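Local coordinates for protein mosquitocidal toxin (PDB 2CB4) that probably transfers ADP-ribose from NAD+ to target proteins, as the catalytic domain of a bacterial toxin active against mosquitoes, at residues L78-R83 and F257-P262; R84-I89 and Y152-F157; N148-R153 and E197-E202; F191-Y196 and P210-P215. The protein carries 1 engineered substitution. All coordinates share one frame; numbering follows the deposited sequence.

In the fold
Strand 78-82 opens contact 1, whose partner, 257-262, comes only after strand 229-231, so this contact closes the longest loop and the other three nest within it. Contact 2 opens next and is the first to close, bringing the start of helix 86-92 against strand 150-156. Contact 3 begins on the same strand, sharing Y152 and R153, and pairs it with the far end of strand 192-199. Contact 4 opens on the near end of strand 192-199 after contact 2 has closed; its segments alternate with those of contact 3, so the two cross. Strands 78-82, 150-156 and 192-199 are successive neighbours in one sheet, to which the contacts join a helix and two loops.

Contact 1: residues L78-R83 and F257-P262; sequences LLRWDR and FDMFAP
W81 on strand 78-82 lies nearest D258 of the short 3-10 segment 257-259, their CA atoms 6.5 Å apart, and no backbone hydrogen bond joins the two segments. The selenomethionine M259 fills the middle of the contact. With both chi2 (-58°) and chi3 (-75°) bent, its chain folds over the strand, and CG comes 3.5 Å from the backbone O of W81. Its SE reaches the edge of the indole, 3.9 Å from W81 CD1 and almost in the ring plane, a Met-aromatic contact. On its other flank, M259 CG lies over one face of the R80 guanidinium, 3.8 Å from R80 NH1 and offset toward the rim. That guanidinium is held by its edge: R80 NE and NH2 both grip the single atom D82 OD2, the NE bond being 3.1 Å, while D256 and the carbonyl of S125 take further N-H groups. Such an arginine on a core strand, beside a serine on the neighbouring one, is consistent with the R-S-E class of ADP-ribosyltransferases. The charged pair across the contact is R83 with D258. R83 NE gives a nearly straight hydrogen bond of 3.1 Å to D258 OD2 (166°), lying in the guanidinium plane but reaching the carboxylate from above its own. S145 joins both residues through its hydroxyl, and R83 NH1 also meets D243 and N148. Strand 78-82 runs between strands 123-131 and 150-156, while the 257-262 loop packs M259 on S125 and D258 on P143, with F257 and F260 facing a second subunit.

Contact 2: residues R84-I89 and Y152-F157; sequences RPPNDI and YRYEIF
A helix start packs here on two tyrosines of a central strand: P85, P86 and I89, at the entry to helix 86-92, meet Y152 and Y154, which project from the same side of strand 150-156. The contact is buried, and one hydrogen bond crosses it. Y154 OH donates to R84 O over 2.7 Å, approaching at a C=O...O angle of 135° and tilted from the carbonyl plane, so a backbone carbonyl just before the helix is satisfied by a side chain from the sheet. The Y154 ring carries I89 on one face. I89 CG2 stands 3.9 Å from the Y154 centroid in a CH-pi contact, and I89 CG1 touches the hydroxyl, 3.4 Å from Y154 OH. I89 CG2 is anti to the backbone N and CG1 beside it (chi1 -51°), so the two branches divide between ring face and hydroxyl. P85 occupies the N-cap position, its O accepting from both D88 N and I89 N. P85 CA lies over one face of the Y152 ring, 4.0 Å from its centroid, while P86 CD approaches obliquely to within 3.5 Å of Y152 CE1. The hydroxyl of Y152 turns to another partner, the carbonyl of N241. R84 points away from the strand; I89 CD1 covers one face of its guanidinium, and D82 provides the salt bridge. Strand 150-156 runs between strands 78-82 and 192-199, with Y154 packing edge-to-face on F94 and both tyrosines touching T195, while I89 reaches I192, which leaves helix 86-92 lying across this part of the sheet.

Contact 3: residues N148-R153 and E197-E202; sequences NNIIYR and EYHNGE
Antiparallel beta pairing joins strands 150-156 and 192-199 near the type I' turn H199-E202, which leads into strand 202-208. I151 and Y198 form the hydrogen-bonded pair: I151 N donates to Y198 O (3.1 Å) and Y198 N to I151 O (2.9 Å). Beyond the last bridge, at the turn, N200 N donates to N149 O (2.8 Å) and a water bridges N149 O and G201 N. On the face bearing I150, Y152, E197 and H199, neighbours lie side by side. I150 CG1 sits over the imidazole, 4.1 Å from the H199 centroid, and E197 CG comes 3.5 Å from Y152 CE1. E197, extended beyond CG, places its carboxylate beside the histidine, and H199 NE2 donates to E197 OE2 (2.7 Å). On the reverse face, the Y198 ring turns its edge to R153 CB, 3.9 Å from Y198 CE2, and a water lies between Y198 OH and R153 NH1, the latter bond weak. W207 NE1 donates to E197 OE1 and N241 ND2 to OE2. Three N-H donors thus grip the buried carboxylate of E197 and fix its rotation.

Contact 4: residues F191-Y196 and P210-P215; sequences FIRSTY and PNFINP
R193 lies along the F212 ring with its aliphatic stem, CG anti to the backbone N (chi1 -173°) so that the chain runs across the face. Its CB stands over the ring centre, 3.7 Å from the F212 centroid and only 11° off the normal, a CH-pi contact. R193 CG follows at 3.8 Å from F212 CD2, and R193 CD at 3.6 Å from F212 CE2. Beyond CD the chain bends at chi3, turning the guanidinium 67° from the ring plane and toward polar partners: NH2 forms a salt bridge with E155 of strand 150-156, and NH1 bonds T217. The phenyl is thus met by methylenes. I213 CG2 covers the opposite face of F212, and F191 O lies at the edge, 3.8 Å from F212 CE1. A lesser touch joins F191 CE1 and I213 CG1 at 4.3 Å; I213 also packs on F175 of a third subunit. No hydrogen bond crosses between the two segments. R193 and S194 both bond E155 through their backbones, and R193 has near-helical angles, consistent with a classic beta bulge. The result is a loop folded back on the start of strand 192-199, probably bulged there, with an aromatic ring resting on an arginine stem.

Contact 1: residues L78-R83 and F257-P262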
# COMPACT_ATOMS: atom_id res chain seq x y z
N LEU A 78 39.38 0.68 24.34
CA LEU A 78 38.18 -0.17 24.36
C LEU A 78 38.13 -1.07 23.11
O LEU A 78 38.71 -0.75 22.06
CB LEU A 78 36.92 0.67 24.45
CG LEU A 78 36.83 1.64 25.62
CD1 LEU A 78 35.64 2.58 25.42
CD2 LEU A 78 36.66 0.82 26.91
N LEU A 79 37.44 -2.18 23.25
CA LEU A 79 37.30 -3.15 22.17
C LEU A 79 35.85 -3.54 21.99
O LEU A 79 35.07 -3.58 22.94
CB LEU A 79 38.11 -4.43 22.49
CG LEU A 79 39.60 -4.30 22.83
CD1 LEU A 79 40.09 -5.68 23.27
CD2 LEU A 79 40.38 -3.79 21.60
N ARG A 80 35.51 -3.88 20.76
CA ARG A 80 34.17 -4.36 20.45
C ARG A 80 34.23 -5.45 19.38
O ARG A 80 34.74 -5.23 18.29
CB ARG A 80 33.21 -3.25 20.01
CG ARG A 80 31.90 -3.85 19.63
CD ARG A 80 30.77 -2.86 19.54
NE ARG A 80 29.65 -3.50 18.88
CZ ARG A 80 28.55 -3.94 19.48
NH1 ARG A 80 28.35 -3.78 20.78
NH2 ARG A 80 27.62 -4.53 18.75
N TRP A 81 33.70 -6.61 19.72
CA TRP A 81 33.62 -7.75 18.81
C TRP A 81 32.34 -7.56 18.02
O TRP A 81 31.27 -7.36 18.60
CB TRP A 81 33.49 -9.05 19.62
CG TRP A 81 34.77 -9.38 20.34
CD1 TRP A 81 35.06 -9.15 21.68
CD2 TRP A 81 35.91 -10.05 19.79
NE1 TRP A 81 36.33 -9.61 21.97
CE2 TRP A 81 36.88 -10.15 20.83
CE3 TRP A 81 36.24 -10.52 18.51
CZ2 TRP A 81 38.14 -10.75 20.63
CZ3 TRP A 81 37.49 -11.13 18.32
CH2 TRP A 81 38.41 -11.25 19.38
N ASP A 82 32.45 -7.62 16.70
CA ASP A 82 31.27 -7.41 15.85
C ASP A 82 31.42 -8.20 14.55
O ASP A 82 32.54 -8.30 14.00
CB ASP A 82 31.08 -5.89 15.54
CG ASP A 82 29.62 -5.50 15.33
OD1 ASP A 82 29.02 -5.98 14.36
OD2 ASP A 82 29.05 -4.71 16.13
N ARG A 83 30.31 -8.75 14.07
CA ARG A 83 30.33 -9.51 12.81
C ARG A 83 30.25 -8.59 11.58
O ARG A 83 30.54 -9.04 10.49
CB ARG A 83 29.20 -10.58 12.77
CG ARG A 83 29.25 -11.66 13.89
CD ARG A 83 30.08 -12.85 13.47
NE ARG A 83 30.42 -13.79 14.55
CZ ARG A 83 31.26 -14.81 14.39
NH1 ARG A 83 31.77 -15.04 13.21
NH2 ARG A 83 31.60 -15.60 15.38
N PHE A 257 24.79 -9.93 19.56
CA PHE A 257 24.83 -11.29 20.09
C PHE A 257 26.19 -11.64 20.68
O PHE A 257 26.29 -12.25 21.74
CB PHE A 257 24.42 -12.30 19.00
CG PHE A 257 24.09 -13.68 19.55
CD1 PHE A 257 22.87 -13.90 20.21
CD2 PHE A 257 25.01 -14.72 19.46
CE1 PHE A 257 22.56 -15.16 20.75
CE2 PHE A 257 24.71 -15.99 19.98
CZ PHE A 257 23.49 -16.21 20.62
N ASP A 258 27.25 -11.26 19.98
CA ASP A 258 28.61 -11.54 20.41
C ASP A 258 29.20 -10.60 21.47
O ASP A 258 30.38 -10.67 21.75
CB ASP A 258 29.52 -11.65 19.20
CG ASP A 258 29.30 -12.94 18.43
OD1 ASP A 258 29.20 -14.02 19.09
OD2 ASP A 258 29.11 -12.86 17.20
N MSE A 259 28.37 -9.74 22.04
CA MSE A 259 28.79 -8.82 23.08
C MSE A 259 27.93 -8.96 24.36
O MSE A 259 28.02 -8.14 25.25
CB MSE A 259 28.84 -7.34 22.62
CG MSE A 259 30.10 -6.96 21.83
SE MSE A 259 31.79 -7.21 22.64
CE MSE A 259 31.53 -5.71 23.71
N PHE A 260 27.09 -10.00 24.42
CA PHE A 260 26.23 -10.26 25.57
C PHE A 260 27.09 -11.13 26.49
O PHE A 260 27.71 -12.10 26.04
CB PHE A 260 24.98 -11.04 25.12
CG PHE A 260 24.02 -11.34 26.24
CD1 PHE A 260 23.80 -10.40 27.26
CD2 PHE A 260 23.35 -12.56 26.29
CE1 PHE A 260 22.93 -10.68 28.31
CE2 PHE A 260 22.46 -12.86 27.33
CZ PHE A 260 22.25 -11.92 28.34
N ALA A 261 27.16 -10.77 27.77
CA ALA A 261 28.03 -11.48 28.72
C ALA A 261 28.07 -13.00 28.72
O ALA A 261 29.15 -13.58 28.64
CB ALA A 261 27.96 -10.89 30.12
N PRO A 262 26.91 -13.66 28.81
CA PRO A 262 26.88 -15.13 28.79
C PRO A 262 27.38 -15.73 27.44
O PRO A 262 27.67 -16.93 27.36
CB PRO A 262 25.39 -15.47 28.99
CG PRO A 262 24.75 -14.25 29.48
CD PRO A 262 25.58 -13.08 29.05

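Contact 2: residues R84-I89 and Y152-F157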
# COMPACT_ATOMS: atom_id res chain seq x y z
N ARG A 84 29.90 -7.31 11.78
CA ARG A 84 29.79 -6.34 10.69
C ARG A 84 31.15 -5.81 10.25
O ARG A 84 32.01 -5.53 11.07
CB ARG A 84 28.80 -5.22 11.03
CG ARG A 84 27.37 -5.74 11.26
CD ARG A 84 26.48 -4.64 11.88
NE ARG A 84 26.92 -4.33 13.24
CZ ARG A 84 26.56 -3.26 13.93
NH1 ARG A 84 25.74 -2.37 13.38
NH2 ARG A 84 27.04 -3.06 15.16
N PRO A 85 31.36 -5.70 8.93
CA PRO A 85 32.66 -5.28 8.40
C PRO A 85 32.91 -3.78 8.35
O PRO A 85 31.99 -2.98 8.53
CB PRO A 85 32.66 -5.89 7.01
CG PRO A 85 31.18 -5.81 6.59
CD PRO A 85 30.38 -5.97 7.84
N PRO A 86 34.17 -3.42 8.09
CA PRO A 86 34.57 -2.00 8.04
C PRO A 86 33.74 -1.09 7.11
O PRO A 86 33.54 0.09 7.44
CB PRO A 86 36.06 -2.03 7.63
CG PRO A 86 36.46 -3.42 7.59
CD PRO A 86 35.30 -4.33 7.82
N ASN A 87 33.30 -1.61 5.97
CA ASN A 87 32.49 -0.79 5.02
C ASN A 87 31.19 -0.33 5.64
O ASN A 87 30.60 0.65 5.21
CB ASN A 87 32.26 -1.49 3.68
CG ASN A 87 33.47 -1.45 2.80
OD1 ASN A 87 34.50 -0.86 3.17
ND2 ASN A 87 33.37 -2.04 1.63
N ASP A 88 30.76 -1.04 6.68
CA ASP A 88 29.58 -0.67 7.45
C ASP A 88 30.05 0.22 8.68
O ASP A 88 29.76 1.39 8.75
CB ASP A 88 28.85 -1.94 7.93
CG ASP A 88 27.58 -1.63 8.72
OD1 ASP A 88 27.30 -0.43 8.96
OD2 ASP A 88 26.85 -2.55 9.07
N ILE A 89 30.80 -0.39 9.60
CA ILE A 89 31.28 0.26 10.82
C ILE A 89 32.10 1.54 10.71
O ILE A 89 31.83 2.52 11.44
CB ILE A 89 31.94 -0.78 11.80
CG1 ILE A 89 31.00 -1.99 12.03
CG2 ILE A 89 32.37 -0.08 13.13
CD1 ILE A 89 29.57 -1.61 12.50
N TYR A 152 35.13 -9.43 13.64
CA TYR A 152 36.00 -8.26 13.75
C TYR A 152 36.15 -7.84 15.21
O TYR A 152 35.22 -7.94 16.00
CB TYR A 152 35.40 -7.09 12.94
CG TYR A 152 35.30 -7.40 11.45
CD1 TYR A 152 36.36 -7.07 10.58
CD2 TYR A 152 34.19 -8.08 10.92
CE1 TYR A 152 36.30 -7.40 9.24
CE2 TYR A 152 34.14 -8.43 9.57
CZ TYR A 152 35.20 -8.09 8.74
OH TYR A 152 35.17 -8.38 7.38
N ARG A 153 37.34 -7.35 15.56
CA ARG A 153 37.58 -6.82 16.89
C ARG A 153 37.98 -5.37 16.68
O ARG A 153 39.10 -5.07 16.28
CB ARG A 153 38.72 -7.58 17.60
CG ARG A 153 38.71 -7.36 19.15
CD ARG A 153 40.00 -7.93 19.72
NE ARG A 153 41.04 -6.94 19.58
CZ ARG A 153 42.14 -6.90 20.30
NH1 ARG A 153 42.38 -7.83 21.20
NH2 ARG A 153 43.01 -5.93 20.10
N TYR A 154 37.03 -4.47 16.90
CA TYR A 154 37.26 -3.05 16.73
C TYR A 154 37.92 -2.42 17.94
O TYR A 154 37.60 -2.78 19.09
CB TYR A 154 35.92 -2.32 16.42
CG TYR A 154 35.35 -2.68 15.05
CD1 TYR A 154 35.69 -1.93 13.93
CD2 TYR A 154 34.50 -3.80 14.88
CE1 TYR A 154 35.20 -2.25 12.66
CE2 TYR A 154 34.00 -4.13 13.59
CZ TYR A 154 34.37 -3.35 12.51
OH TYR A 154 33.93 -3.64 11.27
N GLU A 155 38.83 -1.47 17.66
CA GLU A 155 39.59 -0.71 18.65
C GLU A 155 39.01 0.70 18.72
O GLU A 155 38.94 1.42 17.72
CB GLU A 155 41.07 -0.66 18.29
CG GLU A 155 41.92 0.17 19.24
CD GLU A 155 43.28 0.47 18.65
OE1 GLU A 155 43.36 0.83 17.46
OE2 GLU A 155 44.28 0.29 19.37
N ILE A 156 38.58 1.08 19.91
CA ILE A 156 37.92 2.36 20.13
C ILE A 156 38.57 3.23 21.23
O ILE A 156 39.05 2.71 22.25
CB ILE A 156 36.44 2.03 20.58
CG1 ILE A 156 35.74 1.18 19.51
CG2 ILE A 156 35.66 3.29 20.98
CD1 ILE A 156 34.70 0.24 20.05
N PHE A 157 38.52 4.55 21.03
CA PHE A 157 38.98 5.57 22.00
C PHE A 157 37.91 6.63 21.85
O PHE A 157 37.85 7.31 20.85
CB PHE A 157 40.35 6.16 21.64
CG PHE A 157 41.48 5.16 21.79
CD1 PHE A 157 42.05 4.91 23.04
CD2 PHE A 157 41.96 4.46 20.68
CE1 PHE A 157 43.10 4.01 23.17
CE2 PHE A 157 43.01 3.56 20.81
CZ PHE A 157 43.58 3.34 22.07

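Contact 3: residues N148-R153 and E197-E202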
# COMPACT_ATOMS: atom_id res chain seq x y z
N ASN A 148 34.84 -19.13 14.96
CA ASN A 148 33.97 -19.53 13.86
C ASN A 148 33.75 -18.42 12.86
O ASN A 148 33.32 -17.30 13.22
CB ASN A 148 32.59 -19.99 14.40
CG ASN A 148 32.73 -21.05 15.52
OD1 ASN A 148 32.48 -20.78 16.70
ND2 ASN A 148 33.25 -22.21 15.16
N ASN A 149 34.05 -18.74 11.61
CA ASN A 149 33.84 -17.82 10.52
C ASN A 149 34.58 -16.50 10.65
O ASN A 149 35.73 -16.48 11.11
CB ASN A 149 32.33 -17.65 10.25
CG ASN A 149 31.61 -19.01 10.09
OD1 ASN A 149 30.79 -19.39 10.92
ND2 ASN A 149 31.97 -19.74 9.06
N ILE A 150 33.93 -15.42 10.21
CA ILE A 150 34.51 -14.09 10.19
C ILE A 150 33.97 -13.17 11.29
O ILE A 150 32.77 -12.93 11.39
CB ILE A 150 34.20 -13.40 8.82
CG1 ILE A 150 34.65 -14.31 7.67
CG2 ILE A 150 34.84 -11.99 8.74
CD1 ILE A 150 34.25 -13.81 6.29
N ILE A 151 34.89 -12.63 12.08
CA ILE A 151 34.52 -11.72 13.15
C ILE A 151 35.57 -10.60 13.20
O ILE A 151 36.74 -10.79 12.82
CB ILE A 151 34.34 -12.45 14.52
CG1 ILE A 151 33.61 -11.53 15.51
CG2 ILE A 151 35.69 -12.95 15.07
CD1 ILE A 151 33.11 -12.23 16.73
N TYR A 152 35.13 -9.43 13.64
CA TYR A 152 36.00 -8.26 13.75
C TYR A 152 36.15 -7.84 15.21
O TYR A 152 35.22 -7.94 16.00
CB TYR A 152 35.40 -7.09 12.94
CG TYR A 152 35.30 -7.40 11.45
CD1 TYR A 152 36.36 -7.07 10.58
CD2 TYR A 152 34.19 -8.08 10.92
CE1 TYR A 152 36.30 -7.40 9.24
CE2 TYR A 152 34.14 -8.43 9.57
CZ TYR A 152 35.20 -8.09 8.74
OH TYR A 152 35.17 -8.38 7.38
N ARG A 153 37.34 -7.35 15.56
CA ARG A 153 37.58 -6.82 16.89
C ARG A 153 37.98 -5.37 16.68
O ARG A 153 39.10 -5.07 16.28
CB ARG A 153 38.72 -7.58 17.60
CG ARG A 153 38.71 -7.36 19.15
CD ARG A 153 40.00 -7.93 19.72
NE ARG A 153 41.04 -6.94 19.58
CZ ARG A 153 42.14 -6.90 20.30
NH1 ARG A 153 42.38 -7.83 21.20
NH2 ARG A 153 43.01 -5.93 20.10
N GLU A 197 40.53 -8.21 11.40
CA GLU A 197 39.60 -9.09 10.71
C GLU A 197 40.10 -10.52 10.95
O GLU A 197 41.20 -10.88 10.54
CB GLU A 197 39.58 -8.80 9.21
CG GLU A 197 38.73 -9.76 8.44
CD GLU A 197 38.55 -9.35 6.99
OE1 GLU A 197 38.94 -8.23 6.62
OE2 GLU A 197 38.01 -10.16 6.23
N TYR A 198 39.29 -11.33 11.63
CA TYR A 198 39.65 -12.74 11.90
C TYR A 198 38.82 -13.66 11.03
O TYR A 198 37.62 -13.43 10.86
CB TYR A 198 39.29 -13.12 13.34
CG TYR A 198 40.11 -12.46 14.43
CD1 TYR A 198 41.29 -13.03 14.87
CD2 TYR A 198 39.67 -11.29 15.06
CE1 TYR A 198 42.06 -12.44 15.88
CE2 TYR A 198 40.42 -10.70 16.09
CZ TYR A 198 41.61 -11.28 16.50
OH TYR A 198 42.38 -10.73 17.52
N HIS A 199 39.44 -14.73 10.54
CA HIS A 199 38.75 -15.79 9.77
C HIS A 199 39.15 -17.05 10.53
O HIS A 199 40.35 -17.33 10.68
CB HIS A 199 39.27 -15.90 8.33
CG HIS A 199 38.90 -14.74 7.46
ND1 HIS A 199 39.10 -14.73 6.10
CD2 HIS A 199 38.36 -13.53 7.77
CE1 HIS A 199 38.70 -13.56 5.61
NE2 HIS A 199 38.24 -12.83 6.60
N ASN A 200 38.17 -17.76 11.06
CA ASN A 200 38.42 -18.98 11.85
C ASN A 200 39.35 -18.76 13.04
O ASN A 200 40.13 -19.67 13.38
CB ASN A 200 39.00 -20.12 11.00
CG ASN A 200 38.30 -20.26 9.68
OD1 ASN A 200 38.91 -20.68 8.70
ND2 ASN A 200 37.04 -19.88 9.64
N GLY A 201 39.28 -17.58 13.66
CA GLY A 201 40.09 -17.29 14.84
C GLY A 201 41.48 -16.85 14.55
O GLY A 201 42.27 -16.67 15.47
N GLU A 202 41.78 -16.65 13.26
CA GLU A 202 43.11 -16.19 12.79
C GLU A 202 43.03 -14.81 12.14
O GLU A 202 42.15 -14.57 11.33
CB GLU A 202 43.67 -17.18 11.76
CG GLU A 202 43.90 -18.60 12.32
CD GLU A 202 44.84 -18.62 13.53
OE1 GLU A 202 45.98 -18.11 13.43
OE2 GLU A 202 44.44 -19.16 14.58
O HOH W 1 37.09 -15.85 13.42
O HOH W 2 41.86 -10.89 20.64

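Contact 4: residues F191-Y196 and P210-P215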
# COMPACT_ATOMS: atom_id res chain seq x y z
N PHE A 191 35.69 7.68 16.35
CA PHE A 191 36.26 7.16 17.60
C PHE A 191 36.75 5.70 17.47
O PHE A 191 37.17 5.08 18.45
CB PHE A 191 35.21 7.26 18.71
CG PHE A 191 34.77 8.67 18.95
CD1 PHE A 191 35.74 9.66 19.23
CD2 PHE A 191 33.43 9.05 18.84
CE1 PHE A 191 35.35 10.99 19.41
CE2 PHE A 191 33.06 10.37 19.01
CZ PHE A 191 34.03 11.35 19.28
N ILE A 192 36.66 5.16 16.25
CA ILE A 192 37.07 3.79 15.97
C ILE A 192 38.35 3.88 15.17
O ILE A 192 38.37 4.35 14.03
CB ILE A 192 35.96 2.98 15.23
CG1 ILE A 192 34.58 3.29 15.85
CG2 ILE A 192 36.27 1.49 15.25
CD1 ILE A 192 33.39 2.61 15.15
N ARG A 193 39.44 3.49 15.82
CA ARG A 193 40.75 3.60 15.21
C ARG A 193 41.13 2.53 14.21
O ARG A 193 41.78 2.80 13.21
CB ARG A 193 41.85 3.71 16.29
CG ARG A 193 43.22 4.02 15.63
CD ARG A 193 44.22 4.55 16.61
NE ARG A 193 44.75 3.48 17.43
CZ ARG A 193 45.66 3.63 18.38
NH1 ARG A 193 46.17 4.82 18.61
NH2 ARG A 193 46.07 2.59 19.09
N SER A 194 40.78 1.29 14.52
CA SER A 194 41.16 0.19 13.65
C SER A 194 40.31 -1.02 13.96
O SER A 194 39.48 -1.02 14.87
CB SER A 194 42.64 -0.16 13.93
OG SER A 194 42.83 -0.67 15.26
N THR A 195 40.58 -2.10 13.24
CA THR A 195 39.91 -3.36 13.52
C THR A 195 40.76 -4.51 13.01
O THR A 195 41.50 -4.38 12.04
CB THR A 195 38.44 -3.44 12.99
OG1 THR A 195 37.78 -4.56 13.61
CG2 THR A 195 38.39 -3.62 11.47
N TYR A 196 40.66 -5.65 13.68
CA TYR A 196 41.33 -6.86 13.25
C TYR A 196 40.24 -7.68 12.58
O TYR A 196 39.16 -7.86 13.15
CB TYR A 196 41.75 -7.72 14.44
CG TYR A 196 42.95 -7.24 15.16
CD1 TYR A 196 43.80 -6.31 14.59
CD2 TYR A 196 43.23 -7.70 16.43
CE1 TYR A 196 44.92 -5.85 15.28
CE2 TYR A 196 44.35 -7.28 17.12
CZ TYR A 196 45.19 -6.35 16.54
OH TYR A 196 46.29 -5.91 17.24
N PRO A 210 41.44 5.91 8.63
CA PRO A 210 42.20 7.17 8.45
C PRO A 210 41.50 8.40 9.06
O PRO A 210 42.13 9.42 9.28
CB PRO A 210 42.27 7.33 6.92
CG PRO A 210 41.95 5.98 6.37
CD PRO A 210 40.97 5.37 7.35
N ASN A 211 40.19 8.29 9.27
CA ASN A 211 39.38 9.37 9.81
C ASN A 211 39.26 9.33 11.33
O ASN A 211 38.45 10.04 11.91
CB ASN A 211 37.97 9.32 9.20
CG ASN A 211 38.00 9.21 7.69
OD1 ASN A 211 38.78 9.88 7.03
ND2 ASN A 211 37.15 8.38 7.15
N PHE A 212 40.08 8.51 11.97
CA PHE A 212 40.08 8.43 13.42
C PHE A 212 40.41 9.87 13.95
O PHE A 212 41.25 10.57 13.41
CB PHE A 212 41.12 7.41 13.88
CG PHE A 212 41.27 7.36 15.37
CD1 PHE A 212 40.19 7.01 16.18
CD2 PHE A 212 42.47 7.71 15.98
CE1 PHE A 212 40.30 7.00 17.57
CE2 PHE A 212 42.59 7.68 17.38
CZ PHE A 212 41.50 7.34 18.16
N ILE A 213 39.69 10.28 14.99
CA ILE A 213 39.79 11.59 15.61
C ILE A 213 41.23 12.11 15.85
O ILE A 213 41.46 13.32 15.81
CB ILE A 213 38.96 11.59 16.89
CG1 ILE A 213 38.41 12.99 17.21
CG2 ILE A 213 39.76 10.96 18.03
CD1 ILE A 213 37.78 13.67 16.07
N ASN A 214 42.20 11.22 16.09
CA ASN A 214 43.63 11.62 16.26
C ASN A 214 44.52 10.82 15.31
O ASN A 214 45.11 9.81 15.70
CB ASN A 214 44.13 11.39 17.67
CG ASN A 214 45.45 12.14 17.95
OD1 ASN A 214 45.73 12.48 19.09
ND2 ASN A 214 46.23 12.42 16.90
N PRO A 215 44.60 11.28 14.07
CA PRO A 215 45.38 10.60 13.03
C PRO A 215 46.87 10.45 13.26
O PRO A 215 47.53 9.65 12.60
CB PRO A 215 45.13 11.47 11.77
CG PRO A 215 44.19 12.56 12.17
CD PRO A 215 44.09 12.60 13.64